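Local coordinates for antibiotic resistance protein (Deinococcus radiodurans, PDB 2VLI), which probably acts as a phosphotransferase of the P-loop kinase type that confers resistance to the antibiotic tunicamycin, at residues A[149-154]-A[162-167]. Numbering follows the deposited sequence.
Sequences THIDTA and AEQIAA. With CD (cadmium ion), chain C.
Ile151 points from strand 150-152 toward helix 158-169 and meets Gln164 and Ile165 with different branches. Its CG1 faces CG1 of Ile165 at 4.4 Å. Its CG2 approaches the aliphatic part of Gln164, with CG at 4.3 Å. The CA atoms of Ile151 and Ile165 are 7.9 Å apart, the nearest CA pair of the two segments. No hydrogen bond joins the segments. The side chains meet only through carbon atoms, at 4.3 Å or more.

Ile165 does not aim straight at the strand. Its CB points to one side, but CG1 turns back and makes the contact. Gln164 does point toward the strand. Its CG stands opposite the backbone N (chi1 -173°), which brings the methylene to Ile151. The chain then bends at chi2 (53°), and the amide NE2 is hydrogen-bonded to Gln168, one turn further along the helix. Phe109 of the neighbouring strand 107-112 touches both isoleucines and extends the apolar layer.

This is the last beta-alpha unit of a P-loop NTPase-type fold. Strand 150-152 is an outer strand of the parallel sheet, with order 2-3-1-4-5. Helix 158-169 follows it and packs on one sheet face. Backbone hydrogen bonds from Ile151 to Thr110 and Ile112 fix the strand beside 107-112.

Alternation along the strand sends His150 to the other face. Its ND1 binds the cadmium ion at 2.3 Å. Glu145 is a further ligand. NE2 is hydrogen-bonded to Leu142 O, which helps fix the rotation of the ring. At the end of the strand, Asp152 forms an Asx turn: its OD1 accepts from Ala154 N at 2.9 Å.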
loop_
_atom_site.group_PDB
_atom_site.type_symbol
_atom_site.label_atom_id
_atom_site.label_comp_id
_atom_site.label_asym_id
_atom_site.label_seq_id
_atom_site.Cartn_x
_atom_site.Cartn_y
_atom_site.Cartn_z
ATOM N N THR A 149 -6.340 -12.440 6.191
ATOM C CA THR A 149 -7.770 -12.386 6.524
ATOM C C THR A 149 -8.148 -11.120 7.284
ATOM O O THR A 149 -7.503 -10.761 8.235
ATOM C CB THR A 149 -8.082 -13.619 7.385
ATOM O OG1 THR A 149 -7.896 -14.776 6.561
ATOM C CG2 THR A 149 -9.529 -13.577 8.011
ATOM N N HIS A 150 -9.187 -10.447 6.832
ATOM C CA HIS A 150 -9.735 -9.279 7.454
ATOM C C HIS A 150 -10.659 -9.635 8.603
ATOM O O HIS A 150 -11.441 -10.563 8.515
ATOM C CB HIS A 150 -10.512 -8.456 6.409
ATOM C CG HIS A 150 -9.649 -7.828 5.352
ATOM N ND1 HIS A 150 -9.772 -8.107 4.008
ATOM C CD2 HIS A 150 -8.608 -6.969 5.456
ATOM C CE1 HIS A 150 -8.882 -7.404 3.330
ATOM N NE2 HIS A 150 -8.143 -6.721 4.180
ATOM N N ILE A 151 -10.557 -8.873 9.688
ATOM C CA ILE A 151 -11.512 -8.971 10.823
ATOM C C ILE A 151 -12.027 -7.559 11.042
ATOM O O ILE A 151 -11.271 -6.665 11.365
ATOM C CB ILE A 151 -10.833 -9.433 12.118
ATOM C CG1 ILE A 151 -10.270 -10.840 11.992
ATOM C CG2 ILE A 151 -11.848 -9.331 13.360
ATOM C CD1 ILE A 151 -11.232 -11.914 12.067
ATOM N N ASP A 152 -13.309 -7.323 10.803
ATOM C CA ASP A 152 -13.844 -5.976 10.969
ATOM C C ASP A 152 -14.307 -5.875 12.391
ATOM O O ASP A 152 -15.085 -6.712 12.844
ATOM C CB ASP A 152 -15.034 -5.760 10.050
ATOM C CG ASP A 152 -15.479 -4.299 9.961
ATOM O OD1 ASP A 152 -15.555 -3.535 11.005
ATOM O OD2 ASP A 152 -15.695 -3.887 8.796
ATOM N N THR A 153 -13.851 -4.850 13.093
ATOM C CA THR A 153 -14.049 -4.749 14.527
ATOM C C THR A 153 -15.187 -3.789 14.867
ATOM O O THR A 153 -15.493 -3.575 16.050
ATOM C CB THR A 153 -12.747 -4.272 15.250
ATOM O OG1 THR A 153 -12.405 -2.949 14.845
ATOM C CG2 THR A 153 -11.587 -5.189 14.948
ATOM N N ALA A 154 -15.827 -3.214 13.840
ATOM C CA ALA A 154 -16.965 -2.334 14.040
ATOM C C ALA A 154 -17.953 -2.945 15.042
ATOM O O ALA A 154 -18.474 -4.036 14.861
ATOM C CB ALA A 154 -17.653 -2.033 12.754
ATOM N N ALA A 162 -11.259 -10.705 20.285
ATOM C CA ALA A 162 -10.468 -11.828 20.714
ATOM C C ALA A 162 -11.240 -13.108 20.484
ATOM O O ALA A 162 -10.710 -14.074 19.950
ATOM C CB ALA A 162 -10.032 -11.651 22.216
ATOM N N GLU A 163 -12.529 -13.082 20.825
ATOM C CA GLU A 163 -13.386 -14.251 20.717
ATOM C C GLU A 163 -13.584 -14.693 19.250
ATOM O O GLU A 163 -13.542 -15.871 18.941
ATOM C CB GLU A 163 -14.754 -13.956 21.391
ATOM C CG GLU A 163 -14.661 -14.102 22.934
ATOM C CD GLU A 163 -15.792 -13.435 23.738
ATOM O OE1 GLU A 163 -16.704 -12.794 23.156
ATOM O OE2 GLU A 163 -15.739 -13.545 24.985
ATOM N N GLN A 164 -13.773 -13.704 18.387
ATOM C CA GLN A 164 -13.901 -13.852 16.941
ATOM C C GLN A 164 -12.642 -14.469 16.335
ATOM O O GLN A 164 -12.712 -15.395 15.541
ATOM C CB GLN A 164 -14.140 -12.453 16.356
ATOM C CG GLN A 164 -14.476 -12.400 14.873
ATOM C CD GLN A 164 -15.600 -13.292 14.556
ATOM O OE1 GLN A 164 -16.587 -13.330 15.289
ATOM N NE2 GLN A 164 -15.477 -14.048 13.472
ATOM N N ILE A 165 -11.483 -13.973 16.759
ATOM C CA ILE A 165 -10.205 -14.493 16.285
ATOM C C ILE A 165 -10.010 -15.907 16.757
ATOM O O ILE A 165 -9.675 -16.799 15.966
ATOM C CB ILE A 165 -9.047 -13.608 16.729
ATOM C CG1 ILE A 165 -9.124 -12.270 15.995
ATOM C CG2 ILE A 165 -7.706 -14.341 16.480
ATOM C CD1 ILE A 165 -8.170 -11.222 16.438
ATOM N N ALA A 166 -10.263 -16.156 18.036
ATOM C CA ALA A 166 -10.183 -17.529 18.515
ATOM C C ALA A 166 -11.120 -18.491 17.769
ATOM O O ALA A 166 -10.718 -19.592 17.458
ATOM C CB ALA A 166 -10.417 -17.609 20.029
ATOM N N ALA A 167 -12.367 -18.098 17.520
ATOM C CA ALA A 167 -13.320 -18.945 16.756
ATOM C C ALA A 167 -12.802 -19.277 15.360
ATOM O O ALA A 167 -12.896 -20.407 14.899
ATOM C CB ALA A 167 -14.738 -18.254 16.645
HETATM CD CD CD C . -11.356 -9.393 2.857
#